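Local coordinates for nitrogenase molybdenum-iron protein alpha chain (Clostridium pasteurianum, PDB 4WES) that forms, with the beta chain, the molybdenum-iron component of nitrogenase, which carries the P-cluster and the FeMo-cofactor and reduces dinitrogen to ammonium, at residues A[17-21]-A[44-48]; A[21-25]-A[37-41]; A[49-53]-A[367-371]; A[341-347]-A[481-485]. All blocks are in the same frame, centred on the assembly; numbering follows the deposited sequence. Where two conformers were deposited one is given.

Interaction 1: residues A[17-21]-A[44-48]; sequences TKKTR and VPGII
Ile47 CD1 touches both Thr17 and Arg21, one turn apart on helix 15-22. Ile47 and Thr17 run past each other in opposite directions, with CD1 3.9 Å from Thr17 CG2; it crosses Arg21 obliquely, 3.8 Å from CD, one of the arginine's methylenes. Thr20 and Val44 meet differently, end on, CG2 to CG2 at 4.1 Å. For Ile47 and Thr20 these contacts are those of one of two modelled conformers. The helix face carrying Thr17, Thr20 and Arg21 receives a type II beta turn, Val44 to Ile47, whose third residue is Gly46; its positive phi of 84° suits glycine. Threonine serves at position 17 because CG2, anti to the backbone N, turns to the isoleucine while OG1 is hydrogen-bonded to Asn90 of the beta chain. The bends of Arg21 at chi2 and chi3 (-68° and -63°) set CD against Ile47 and turn the guanidinium to Asp448, a salt bridge, with Tyr13 OH and Asp442 O as hydrogen-bond partners.

Interaction 2: residues A[21-25]-A[37-41]; sequences RSGHI and IVANT
A type I beta turn, Ser22 to Ile25, carries the chain from helix 15-22 into strand 25-27, an edge strand, within this chain, of a mixed five-stranded sheet, and the loop that follows this strand returns to pack on the turn. One backbone hydrogen bond joins the two parts: Val38 N donates to Gly23 O at 2.9 Å, with the N-H pointing well at the oxygen (160°) although the donor stands above the carbonyl plane. Glycine suits position 23 because Val38 CG2 lies against its backbone, 3.8 Å from Gly23 C, in the space a CB would need. The imidazole of His24 is the main side-chain surface. Val38 lies over one face of it in a CH-pi contact, CB standing 4.0 Å from the ring centroid and 12° off the normal, while Val38 CG1 lies over the same face, toward its outer end, 3.5 Å from His24 NE2. A branched valine suits this place, as one methyl covers the imidazole and the other the Gly23 peptide. ND1 of His24 is hydrogen-bonded to the carboxylate of Asp442, which helps fix the ring's rotation. Ile37 extends its CG1 branch, anti to the backbone N, which brings CD1 within 3.6 Å of His24 O. At the ring's edge and in its plane sits Thr41, its OG1 3.1 Å from His24 CE1.

Interaction 3: residues A[49-53]-A[367-371]; sequences TARGC and FEFAH. With CLF (Fe(8)-S(7) cluster), chain H; ICS (iron-sulfur-molybdenum cluster with interstitial carbon), chain F.
Arg51 and Glu368 join the loop before helix 54-63, whose N-cap residue Cys53 is a P-cluster ligand, to the loop that leaves strand 361-367 for the FeMo-cofactor. The hydrogen bonds come from the arginine but end on backbone: NE donates to Glu368 O at 2.8 Å, nearly straight (167°) and in the guanidinium plane, and NH2 adds a weak bond to the same oxygen. An extended chain from CG to NE carries the group across. Water 1 accepts a weak bond from NH2 and is 2.8 Å from Ala370 O. NH1 is used by Thr41 O and Thr43 OG1, and the arginine's several N-H groups thereby tie 367-371 to the 41-43 loop. An ST turn, Arg51 N to Thr49 OG1, shapes the first loop. The glutamate carboxylate is no partner of this guanidinium; OE2 is hydrogen-bonded to Gln182. Apart from these bonds the side chains pack: small Ala50 sets CB 3.6 Å from Glu368 OE1, and Arg51 and Glu368 slide past each other in opposite directions. Each segment also meets a cluster. Cys53 SG binds the iron FE3 of the P-cluster at 2.3 Å, and the Phe369 ring brings CZ within 3.4 Å of S2B of the cofactor.

Interaction 4: residues A[341-347]-A[481-485]; sequences LYVGGSR and LHSYD. With ICS (iron-sulfur-molybdenum cluster with interstitial carbon), chain F; HCA (3-hydroxy-3-carboxy-adipic acid), chain E.
NH1 of Arg347 is held by two carbonyls of the 481-485 loop: it donates to Leu481 O at 3.0 Å, well aligned (165°), and weakly to His482 O at 3.1 Å. Both oxygens lie at the edge of the guanidinium, while Tyr484 OH sits over one face, 3.4 Å from Arg347 CZ, and the cofactor sulfide S4B over the other; the tyrosine hydroxyl is hydrogen-bonded to Asp221 and Tyr351. The extended arginine can run beside the cluster, where its positive charge probably helps balance the anionic cofactor. His482 ND1 binds molybdenum at 2.3 Å, the homocitrate completing that end through O5 and O7. The imidazole is clasped between Val343 CG1, a CH-pi contact 3.5 Å from its centroid, and homocitrate C5 on the opposite face. A water bridges the ring's other nitrogen to the strand, accepting from NE2 at 2.8 Å and donating to Tyr342 O. Gly344 and Gly345 lack side chains that would clash with cluster sulfides. Leu481 CB packs 3.9 Å from Val343 CG2, and its CD1 touches Leu341 CD2. Strand 338-343, flanked by strands 361-367 and 460-462, turns through the glycines to helix 347-350 and sets the cofactor beside the loop before helix 492-507.

From the N terminus, interactions 1 and 2 both start on helix 15-22 and share Arg21. Interaction 2 closes the short loop around strand 25-27, and this loop lies within the longer one closed by interaction 1, which brings 44-48 back to the helix. The chain runs straight on into 49-53, where interaction 3 spans more than 300 residues to reach the loop after strand 361-367; it also touches interaction 2, Ala39 and Asn40 packing on Ala370 and His371. Interaction 4 joins the C-terminal end of strand 338-343 to the loop before helix 492-507, and crosses interaction 3. Backbone bonds from Glu368 and Phe369 to Val343 and Gly344 tie these two together beside the cofactor.

Interaction 1: residues A[17-21]-A[44-48]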
loop_
_atom_site.group_PDB
_atom_site.type_symbol
_atom_site.label_atom_id
_atom_site.label_comp_id
_atom_site.label_asym_id
_atom_site.label_seq_id
_atom_site.Cartn_x
_atom_site.Cartn_y
_atom_site.Cartn_z
ATOM N N THR A 17 50.221 -9.490 -7.402
ATOM C CA THR A 17 48.892 -9.508 -8.003
ATOM C C THR A 17 48.915 -9.016 -9.456
ATOM O O THR A 17 48.198 -9.567 -10.295
ATOM C CB THR A 17 47.952 -8.652 -7.152
ATOM O OG1 THR A 17 48.038 -9.119 -5.801
ATOM C CG2 THR A 17 46.503 -8.739 -7.652
ATOM N N LYS A 18 49.715 -7.999 -9.737
ATOM C CA LYS A 18 49.855 -7.486 -11.073
ATOM C C LYS A 18 50.315 -8.591 -12.008
ATOM O O LYS A 18 49.766 -8.779 -13.093
ATOM C CB LYS A 18 50.821 -6.292 -11.086
ATOM C CG LYS A 18 50.806 -5.486 -12.355
ATOM C CD LYS A 18 51.828 -4.351 -12.326
ATOM C CE LYS A 18 51.593 -3.363 -13.446
ATOM N NZ LYS A 18 52.626 -2.279 -13.471
ATOM N N LYS A 19 51.332 -9.324 -11.587
ATOM C CA LYS A 19 51.893 -10.386 -12.391
ATOM C C LYS A 19 50.857 -11.444 -12.715
ATOM O O LYS A 19 50.758 -11.876 -13.858
ATOM C CB LYS A 19 53.087 -11.013 -11.665
ATOM C CG LYS A 19 53.844 -12.089 -12.419
ATOM C CD LYS A 19 55.044 -12.591 -11.612
ATOM C CE LYS A 19 55.631 -13.883 -12.185
ATOM N NZ LYS A 19 56.924 -14.267 -11.542
ATOM N N THR A 20 50.063 -11.859 -11.721
ATOM C CA THR A 20 49.110 -12.927 -11.978
ATOM C C THR A 20 47.886 -12.398 -12.732
ATOM O O THR A 20 47.365 -13.087 -13.597
ATOM C CB THR A 20 48.782 -13.751 -10.701
ATOM O OG1 THR A 20 48.084 -14.950 -11.066
ATOM C CG2 THR A 20 47.964 -12.961 -9.710
ATOM N N ARG A 21 47.460 -11.175 -12.468
ATOM C CA ARG A 21 46.300 -10.621 -13.170
ATOM C C ARG A 21 46.572 -10.262 -14.623
ATOM O O ARG A 21 45.642 -10.321 -15.445
ATOM C CB ARG A 21 45.730 -9.402 -12.432
ATOM C CG ARG A 21 45.033 -9.688 -11.125
ATOM C CD ARG A 21 43.728 -10.466 -11.311
ATOM N NE ARG A 21 42.737 -9.690 -12.082
ATOM C CZ ARG A 21 41.818 -10.232 -12.864
ATOM N NH1 ARG A 21 40.997 -9.447 -13.528
ATOM N NH2 ARG A 21 41.768 -11.554 -13.053
ATOM N N VAL A 44 42.086 -14.465 -6.787
ATOM C CA VAL A 44 43.006 -13.811 -5.846
ATOM C C VAL A 44 42.232 -13.414 -4.586
ATOM O O VAL A 44 41.223 -12.719 -4.670
ATOM C CB VAL A 44 43.635 -12.550 -6.481
ATOM C CG1 VAL A 44 44.534 -11.870 -5.473
ATOM C CG2 VAL A 44 44.408 -12.890 -7.739
ATOM N N PRO A 45 42.688 -13.856 -3.411
ATOM C CA PRO A 45 42.001 -13.431 -2.195
ATOM C C PRO A 45 41.967 -11.922 -2.024
ATOM O O PRO A 45 42.973 -11.247 -2.246
ATOM C CB PRO A 45 42.816 -14.108 -1.083
ATOM C CG PRO A 45 43.392 -15.323 -1.753
ATOM C CD PRO A 45 43.761 -14.823 -3.118
ATOM N N GLY A 46 40.822 -11.395 -1.627
ATOM C CA GLY A 46 40.654 -9.996 -1.270
ATOM C C GLY A 46 40.394 -9.032 -2.411
ATOM O O GLY A 46 40.263 -7.830 -2.154
ATOM N N ILE A 47 40.278 -9.527 -3.650
ATOM C CA ILE A 47 40.228 -8.700 -4.839
ATOM C C ILE A 47 38.818 -8.144 -5.165
ATOM O O ILE A 47 38.699 -7.296 -6.041
ATOM C CB ILE A 47 40.882 -9.515 -5.986
ATOM C CG1 ILE A 47 41.605 -8.584 -6.966
ATOM C CG2 ILE A 47 39.853 -10.408 -6.657
ATOM C CD1 ILE A 47 42.646 -9.206 -7.867
ATOM N N ILE A 48 37.795 -8.666 -4.471
ATOM C CA ILE A 48 36.380 -8.353 -4.746
ATOM C C ILE A 48 35.977 -8.945 -6.118
ATOM O O ILE A 48 35.901 -8.274 -7.124
ATOM C CB ILE A 48 35.957 -6.887 -4.558
ATOM C CG1 ILE A 48 36.393 -6.395 -3.179
ATOM C CG2 ILE A 48 34.447 -6.765 -4.718
ATOM C CD1 ILE A 48 36.058 -4.943 -2.877
#

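Interaction 2: residues A[21-25]-A[37-41]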
loop_
_atom_site.group_PDB
_atom_site.type_symbol
_atom_site.label_atom_id
_atom_site.label_comp_id
_atom_site.label_asym_id
_atom_site.label_seq_id
_atom_site.Cartn_x
_atom_site.Cartn_y
_atom_site.Cartn_z
ATOM N N ARG A 21 47.460 -11.175 -12.468
ATOM C CA ARG A 21 46.300 -10.621 -13.170
ATOM C C ARG A 21 46.572 -10.262 -14.623
ATOM O O ARG A 21 45.642 -10.321 -15.445
ATOM C CB ARG A 21 45.730 -9.402 -12.432
ATOM C CG ARG A 21 45.033 -9.688 -11.125
ATOM C CD ARG A 21 43.728 -10.466 -11.311
ATOM N NE ARG A 21 42.737 -9.690 -12.082
ATOM C CZ ARG A 21 41.818 -10.232 -12.864
ATOM N NH1 ARG A 21 40.997 -9.447 -13.528
ATOM N NH2 ARG A 21 41.768 -11.554 -13.053
ATOM N N SER A 22 47.806 -9.936 -14.976
ATOM C CA SER A 22 48.121 -9.499 -16.314
ATOM C C SER A 22 47.644 -10.497 -17.347
ATOM O O SER A 22 47.128 -10.113 -18.379
ATOM C CB SER A 22 49.622 -9.303 -16.470
ATOM O OG SER A 22 49.967 -8.830 -17.755
ATOM N N GLY A 23 47.822 -11.787 -17.078
ATOM C CA GLY A 23 47.433 -12.780 -18.058
ATOM C C GLY A 23 45.946 -12.922 -18.282
ATOM O O GLY A 23 45.518 -13.494 -19.286
ATOM N N HIS A 24 45.131 -12.410 -17.355
ATOM C CA HIS A 24 43.666 -12.477 -17.426
ATOM C C HIS A 24 43.046 -11.341 -18.245
ATOM O O HIS A 24 41.822 -11.277 -18.367
ATOM C CB HIS A 24 43.094 -12.471 -16.016
ATOM C CG HIS A 24 43.461 -13.676 -15.222
ATOM N ND1 HIS A 24 42.598 -14.740 -15.004
ATOM C CD2 HIS A 24 44.618 -14.001 -14.605
ATOM C CE1 HIS A 24 43.218 -15.666 -14.294
ATOM N NE2 HIS A 24 44.442 -15.231 -14.025
ATOM N N ILE A 25 43.883 -10.441 -18.751
ATOM C CA ILE A 25 43.400 -9.258 -19.468
ATOM C C ILE A 25 44.134 -9.245 -20.801
ATOM O O ILE A 25 45.356 -9.234 -20.819
ATOM C CB ILE A 25 43.699 -7.967 -18.680
ATOM C CG1 ILE A 25 43.053 -8.016 -17.321
ATOM C CG2 ILE A 25 43.201 -6.755 -19.462
ATOM C CD1 ILE A 25 43.600 -6.988 -16.363
ATOM N N ILE A 37 44.534 -16.145 -23.374
ATOM C CA ILE A 37 44.140 -15.604 -22.084
ATOM C C ILE A 37 44.445 -16.656 -21.026
ATOM O O ILE A 37 44.507 -17.865 -21.330
ATOM C CB ILE A 37 42.649 -15.179 -22.086
ATOM C CG1 ILE A 37 42.327 -14.173 -20.960
ATOM C CG2 ILE A 37 41.709 -16.392 -22.043
ATOM C CD1 ILE A 37 40.995 -13.479 -21.131
ATOM N N VAL A 38 44.582 -16.211 -19.784
ATOM C CA VAL A 38 44.603 -17.076 -18.610
ATOM C C VAL A 38 43.196 -17.060 -18.032
ATOM O O VAL A 38 42.626 -15.998 -17.831
ATOM C CB VAL A 38 45.643 -16.621 -17.569
ATOM C CG1 VAL A 38 45.609 -17.563 -16.361
ATOM C CG2 VAL A 38 47.032 -16.598 -18.178
ATOM N N ALA A 39 42.635 -18.247 -17.775
ATOM C CA ALA A 39 41.276 -18.378 -17.273
ATOM C C ALA A 39 41.173 -19.619 -16.401
ATOM O O ALA A 39 42.049 -20.495 -16.439
ATOM C CB ALA A 39 40.306 -18.463 -18.434
ATOM N N ASN A 40 40.099 -19.708 -15.623
ATOM C CA ASN A 40 39.849 -20.884 -14.800
ATOM C C ASN A 40 40.993 -21.201 -13.857
ATOM O O ASN A 40 41.358 -22.349 -13.653
ATOM C CB ASN A 40 39.486 -22.081 -15.702
ATOM C CG ASN A 40 39.017 -23.312 -14.923
ATOM O OD1 ASN A 40 39.313 -24.476 -15.342
ATOM N ND2 ASN A 40 38.319 -23.110 -13.864
ATOM N N THR A 41 41.552 -20.154 -13.255
ATOM C CA THR A 41 42.506 -20.287 -12.163
ATOM C C THR A 41 41.862 -19.755 -10.897
ATOM O O THR A 41 40.779 -19.168 -10.910
ATOM C CB THR A 41 43.818 -19.559 -12.454
ATOM O OG1 THR A 41 43.580 -18.161 -12.525
ATOM C CG2 THR A 41 44.460 -20.019 -13.765
#

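Interaction 3: residues A[49-53]-A[367-371]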
loop_
_atom_site.group_PDB
_atom_site.type_symbol
_atom_site.label_atom_id
_atom_site.label_comp_id
_atom_site.label_asym_id
_atom_site.label_seq_id
_atom_site.Cartn_x
_atom_site.Cartn_y
_atom_site.Cartn_z
ATOM N N THR A 49 35.740 -10.247 -6.081
ATOM C CA THR A 49 35.310 -11.052 -7.206
ATOM C C THR A 49 33.779 -11.094 -7.266
ATOM O O THR A 49 33.098 -10.880 -6.262
ATOM C CB THR A 49 35.850 -12.504 -7.047
ATOM O OG1 THR A 49 35.518 -13.269 -8.215
ATOM C CG2 THR A 49 35.335 -13.212 -5.802
ATOM N N ALA A 50 33.255 -11.456 -8.423
ATOM C CA ALA A 50 31.830 -11.764 -8.551
ATOM C C ALA A 50 31.534 -13.267 -8.429
ATOM O O ALA A 50 30.384 -13.650 -8.346
ATOM C CB ALA A 50 31.294 -11.249 -9.865
ATOM N N ARG A 51 32.585 -14.076 -8.410
ATOM C CA ARG A 51 32.437 -15.551 -8.430
ATOM C C ARG A 51 31.704 -16.134 -7.264
ATOM O O ARG A 51 31.745 -15.626 -6.136
ATOM C CB ARG A 51 33.820 -16.203 -8.459
ATOM C CG ARG A 51 34.526 -16.094 -9.794
ATOM C CD ARG A 51 35.932 -16.610 -9.678
ATOM N NE ARG A 51 36.517 -16.904 -10.959
ATOM C CZ ARG A 51 37.660 -17.527 -11.137
ATOM N NH1 ARG A 51 38.435 -17.818 -10.109
ATOM N NH2 ARG A 51 38.048 -17.857 -12.357
ATOM N N GLY A 52 31.060 -17.280 -7.551
ATOM C CA GLY A 52 30.497 -18.145 -6.525
ATOM C C GLY A 52 31.253 -19.442 -6.406
ATOM O O GLY A 52 32.427 -19.524 -6.743
ATOM N N CYS A 53 30.546 -20.459 -5.918
ATOM C CA CYS A 53 31.168 -21.704 -5.509
ATOM C C CYS A 53 30.665 -22.907 -6.302
ATOM O O CYS A 53 29.714 -22.837 -7.096
ATOM C CB CYS A 53 30.941 -21.967 -4.029
ATOM S SG CYS A 53 29.195 -22.289 -3.640
ATOM N N PHE A 367 34.242 -13.038 -18.586
ATOM C CA PHE A 367 33.510 -14.031 -17.845
ATOM C C PHE A 367 34.051 -14.182 -16.451
ATOM O O PHE A 367 35.264 -14.048 -16.219
ATOM C CB PHE A 367 33.648 -15.386 -18.530
ATOM C CG PHE A 367 32.987 -15.513 -19.875
ATOM C CD1 PHE A 367 31.606 -15.405 -20.037
ATOM C CD2 PHE A 367 33.758 -15.820 -21.003
ATOM C CE1 PHE A 367 31.008 -15.613 -21.274
ATOM C CE2 PHE A 367 33.144 -16.046 -22.236
ATOM C CZ PHE A 367 31.780 -15.929 -22.363
ATOM N N GLU A 368 33.163 -14.518 -15.510
ATOM C CA GLU A 368 33.590 -14.893 -14.163
ATOM C C GLU A 368 34.463 -16.133 -14.179
ATOM O O GLU A 368 35.470 -16.167 -13.455
ATOM C CB GLU A 368 32.395 -15.151 -13.250
ATOM C CG GLU A 368 31.486 -13.978 -12.924
ATOM C CD GLU A 368 30.343 -14.344 -11.991
ATOM O OE1 GLU A 368 29.373 -13.510 -11.925
ATOM O OE2 GLU A 368 30.381 -15.398 -11.318
ATOM N N PHE A 369 34.033 -17.176 -14.889
ATOM C CA PHE A 369 34.587 -18.513 -14.614
ATOM C C PHE A 369 34.726 -19.391 -15.847
ATOM O O PHE A 369 34.986 -20.589 -15.734
ATOM C CB PHE A 369 33.708 -19.223 -13.545
ATOM C CG PHE A 369 32.245 -19.273 -13.905
ATOM C CD1 PHE A 369 31.774 -20.064 -14.948
ATOM C CD2 PHE A 369 31.348 -18.494 -13.210
ATOM C CE1 PHE A 369 30.475 -20.014 -15.330
ATOM C CE2 PHE A 369 30.012 -18.473 -13.574
ATOM C CZ PHE A 369 29.585 -19.198 -14.651
ATOM N N ALA A 370 34.552 -18.813 -17.036
ATOM C CA ALA A 370 34.734 -19.572 -18.259
ATOM C C ALA A 370 36.181 -20.048 -18.364
ATOM O O ALA A 370 37.086 -19.542 -17.705
ATOM C CB ALA A 370 34.379 -18.722 -19.468
ATOM N N HIS A 371 36.396 -21.007 -19.256
ATOM C CA HIS A 371 37.699 -21.574 -19.467
ATOM C C HIS A 371 38.296 -20.997 -20.762
ATOM O O HIS A 371 37.601 -20.323 -21.530
ATOM C CB HIS A 371 37.651 -23.109 -19.530
ATOM C CG HIS A 371 37.082 -23.761 -18.309
ATOM N ND1 HIS A 371 37.116 -25.128 -18.153
ATOM C CD2 HIS A 371 36.390 -23.289 -17.244
ATOM C CE1 HIS A 371 36.497 -25.458 -17.034
ATOM N NE2 HIS A 371 36.043 -24.366 -16.459
HETATM FE FE1 CLF H . 30.174 -23.247 1.032
HETATM FE FE2 CLF H . 29.179 -20.959 0.930
HETATM FE FE3 CLF H . 28.984 -22.484 -1.365
HETATM FE FE4 CLF H . 27.566 -23.037 0.879
HETATM S S1 CLF H . 28.815 -22.494 2.841
HETATM S S2A CLF H . 30.911 -21.588 -0.435
HETATM S S4A CLF H . 27.340 -21.195 -0.443
HETATM S S3A CLF H . 28.813 -24.567 -0.327
HETATM FE FE5 CLF H . 25.425 -21.971 3.365
HETATM FE FE6 CLF H . 27.697 -21.968 6.178
HETATM FE FE7 CLF H . 26.062 -20.004 5.163
HETATM FE FE8 CLF H . 28.187 -20.327 3.545
HETATM S S2B CLF H . 25.500 -22.197 5.564
HETATM S S3B CLF H . 28.292 -19.775 5.748
HETATM S S4B CLF H . 26.032 -19.820 2.861
HETATM FE FE1 ICS F . 25.702 -21.279 -18.522
HETATM MO MO1 ICS F . 24.259 -16.600 -13.581
HETATM FE FE2 ICS F . 26.091 -20.635 -15.972
HETATM FE FE3 ICS F . 23.724 -20.159 -17.119
HETATM FE FE4 ICS F . 25.867 -18.764 -17.841
HETATM FE FE5 ICS F . 25.363 -17.027 -15.999
HETATM FE FE6 ICS F . 25.523 -18.898 -14.155
HETATM FE FE7 ICS F . 23.241 -18.402 -15.278
HETATM C CX ICS F . 24.994 -18.975 -16.108
HETATM S S1A ICS F . 27.581 -20.282 -17.636
HETATM S S1B ICS F . 26.525 -16.910 -14.068
HETATM S S2A ICS F . 24.661 -22.217 -16.753
HETATM S S2B ICS F . 26.700 -20.709 -13.833
HETATM S S3A ICS F . 26.360 -16.592 -17.975
HETATM S S3B ICS F . 23.570 -18.819 -13.097
HETATM S S4A ICS F . 24.272 -19.619 -19.251
HETATM S S4B ICS F . 23.299 -16.218 -15.682
HETATM S S5A ICS F . 21.714 -19.612 -16.309
HETATM O O HOH W 1 37.785 -18.022 -15.487
#

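Interaction 4: residues A[341-347]-A[481-485]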
loop_
_atom_site.group_PDB
_atom_site.type_symbol
_atom_site.label_atom_id
_atom_site.label_comp_id
_atom_site.label_asym_id
_atom_site.label_seq_id
_atom_site.Cartn_x
_atom_site.Cartn_y
_atom_site.Cartn_z
ATOM N N LEU A 341 30.140 -6.065 -21.308
ATOM C CA LEU A 341 29.413 -7.248 -20.835
ATOM C C LEU A 341 30.261 -8.076 -19.908
ATOM O O LEU A 341 31.356 -8.486 -20.276
ATOM C CB LEU A 341 28.964 -8.152 -21.987
ATOM C CG LEU A 341 28.117 -7.548 -23.064
ATOM C CD1 LEU A 341 28.916 -6.972 -24.181
ATOM C CD2 LEU A 341 27.175 -8.592 -23.640
ATOM N N TYR A 342 29.711 -8.410 -18.741
ATOM C CA TYR A 342 30.414 -9.244 -17.793
ATOM C C TYR A 342 29.436 -10.183 -17.111
ATOM O O TYR A 342 28.686 -9.767 -16.255
ATOM C CB TYR A 342 31.186 -8.432 -16.734
ATOM C CG TYR A 342 32.009 -9.332 -15.852
ATOM C CD1 TYR A 342 33.121 -9.966 -16.371
ATOM C CD2 TYR A 342 31.653 -9.589 -14.549
ATOM C CE1 TYR A 342 33.877 -10.833 -15.607
ATOM C CE2 TYR A 342 32.411 -10.455 -13.767
ATOM C CZ TYR A 342 33.518 -11.077 -14.295
ATOM O OH TYR A 342 34.300 -11.928 -13.534
ATOM N N VAL A 343 29.440 -11.433 -17.540
ATOM C CA VAL A 343 28.530 -12.445 -16.983
ATOM C C VAL A 343 29.353 -13.675 -16.582
ATOM O O VAL A 343 30.547 -13.558 -16.328
ATOM C CB VAL A 343 27.312 -12.765 -17.918
ATOM C CG1 VAL A 343 26.077 -12.992 -17.096
ATOM C CG2 VAL A 343 27.049 -11.619 -18.886
ATOM N N GLY A 344 28.725 -14.829 -16.416
ATOM C CA GLY A 344 29.411 -15.938 -15.785
ATOM C C GLY A 344 30.280 -16.780 -16.697
ATOM O O GLY A 344 31.513 -16.882 -16.501
ATOM N N GLY A 345 29.641 -17.429 -17.673
ATOM C CA GLY A 345 30.336 -18.336 -18.511
ATOM C C GLY A 345 29.880 -18.439 -19.945
ATOM O O GLY A 345 30.550 -19.102 -20.734
ATOM N N SER A 346 28.755 -17.810 -20.311
ATOM C CA SER A 346 28.221 -17.902 -21.673
ATOM C C SER A 346 27.654 -16.585 -22.179
ATOM O O SER A 346 27.873 -16.221 -23.328
ATOM C CB SER A 346 27.166 -19.011 -21.731
ATOM O OG SER A 346 26.503 -19.088 -22.965
ATOM N N ARG A 347 26.875 -15.885 -21.349
ATOM C CA ARG A 347 26.011 -14.820 -21.878
ATOM C C ARG A 347 26.753 -13.580 -22.358
ATOM O O ARG A 347 26.239 -12.829 -23.183
ATOM C CB ARG A 347 24.929 -14.478 -20.852
ATOM C CG ARG A 347 23.910 -15.601 -20.764
ATOM C CD ARG A 347 22.846 -15.283 -19.735
ATOM N NE ARG A 347 21.892 -16.393 -19.686
ATOM C CZ ARG A 347 20.908 -16.473 -18.828
ATOM N NH1 ARG A 347 20.655 -15.501 -17.994
ATOM N NH2 ARG A 347 20.149 -17.561 -18.835
ATOM N N LEU A 481 22.291 -9.359 -16.922
ATOM C CA LEU A 481 22.193 -10.445 -17.893
ATOM C C LEU A 481 22.026 -11.821 -17.259
ATOM O O LEU A 481 21.889 -12.801 -18.001
ATOM C CB LEU A 481 23.353 -10.431 -18.894
ATOM C CG LEU A 481 23.238 -9.381 -19.975
ATOM C CD1 LEU A 481 24.422 -9.485 -20.930
ATOM C CD2 LEU A 481 21.937 -9.463 -20.765
ATOM N N HIS A 482 22.035 -11.926 -15.931
ATOM C CA HIS A 482 21.693 -13.176 -15.272
ATOM C C HIS A 482 20.178 -13.228 -15.025
ATOM O O HIS A 482 19.453 -14.054 -15.586
ATOM C CB HIS A 482 22.416 -13.404 -13.939
ATOM C CG HIS A 482 23.899 -13.265 -13.910
ATOM N ND1 HIS A 482 24.747 -14.326 -13.640
ATOM C CD2 HIS A 482 24.677 -12.149 -13.942
ATOM C CE1 HIS A 482 25.972 -13.855 -13.495
ATOM N NE2 HIS A 482 25.958 -12.540 -13.684
ATOM N N SER A 483 19.693 -12.317 -14.192
ATOM C CA SER A 483 18.301 -12.300 -13.780
ATOM C C SER A 483 17.362 -11.603 -14.737
ATOM O O SER A 483 16.133 -11.614 -14.529
ATOM C CB SER A 483 18.136 -11.609 -12.437
ATOM O OG SER A 483 18.339 -10.193 -12.608
ATOM N N TYR A 484 17.929 -10.920 -15.732
ATOM C CA TYR A 484 17.124 -10.170 -16.699
ATOM C C TYR A 484 16.310 -9.064 -16.047
ATOM O O TYR A 484 15.311 -8.618 -16.592
ATOM C CB TYR A 484 16.222 -11.066 -17.534
ATOM C CG TYR A 484 16.881 -12.172 -18.319
ATOM C CD1 TYR A 484 18.205 -12.121 -18.713
ATOM C CD2 TYR A 484 16.124 -13.254 -18.762
ATOM C CE1 TYR A 484 18.758 -13.093 -19.516
ATOM C CE2 TYR A 484 16.673 -14.236 -19.566
ATOM C CZ TYR A 484 17.983 -14.134 -19.972
ATOM O OH TYR A 484 18.569 -15.056 -20.836
ATOM N N ASP A 485 16.748 -8.585 -14.872
ATOM C CA ASP A 485 15.964 -7.614 -14.134
ATOM C C ASP A 485 14.515 -8.059 -14.019
ATOM O O ASP A 485 13.579 -7.283 -14.048
ATOM C CB ASP A 485 16.084 -6.219 -14.753
ATOM C CG ASP A 485 17.448 -5.615 -14.490
ATOM O OD1 ASP A 485 18.262 -5.533 -15.448
ATOM O OD2 ASP A 485 17.731 -5.221 -13.322
HETATM FE FE1 ICS F . 25.702 -21.279 -18.522
HETATM MO MO1 ICS F . 24.259 -16.600 -13.581
HETATM FE FE2 ICS F . 26.091 -20.635 -15.972
HETATM FE FE3 ICS F . 23.724 -20.159 -17.119
HETATM FE FE4 ICS F . 25.867 -18.764 -17.841
HETATM FE FE5 ICS F . 25.363 -17.027 -15.999
HETATM FE FE6 ICS F . 25.523 -18.898 -14.155
HETATM FE FE7 ICS F . 23.241 -18.402 -15.278
HETATM C CX ICS F . 24.994 -18.975 -16.108
HETATM S S1A ICS F . 27.581 -20.282 -17.636
HETATM S S1B ICS F . 26.525 -16.910 -14.068
HETATM S S2A ICS F . 24.661 -22.217 -16.753
HETATM S S2B ICS F . 26.700 -20.709 -13.833
HETATM S S3A ICS F . 26.360 -16.592 -17.975
HETATM S S3B ICS F . 23.570 -18.819 -13.097
HETATM S S4A ICS F . 24.272 -19.619 -19.251
HETATM S S4B ICS F . 23.299 -16.218 -15.682
HETATM S S5A ICS F . 21.714 -19.612 -16.309
HETATM C C1 HCA E . 25.161 -18.012 -9.226
HETATM C C2 HCA E . 23.751 -17.587 -9.646
HETATM C C3 HCA E . 23.711 -16.325 -10.505
HETATM C C4 HCA E . 23.843 -15.040 -9.665
HETATM C C5 HCA E . 23.519 -13.838 -10.570
HETATM C C6 HCA E . 23.997 -12.473 -10.175
HETATM C C7 HCA E . 22.368 -16.268 -11.237
HETATM O O1 HCA E . 26.132 -17.645 -9.900
HETATM O O2 HCA E . 25.280 -18.744 -8.229
HETATM O O3 HCA E . 23.218 -11.491 -10.377
HETATM O O4 HCA E . 25.139 -12.343 -9.681
HETATM O O5 HCA E . 22.398 -16.106 -12.477
HETATM O O6 HCA E . 21.324 -16.325 -10.573
HETATM O O7 HCA E . 24.767 -16.338 -11.453
HETATM O O HOH W 2 28.036 -10.625 -13.602
#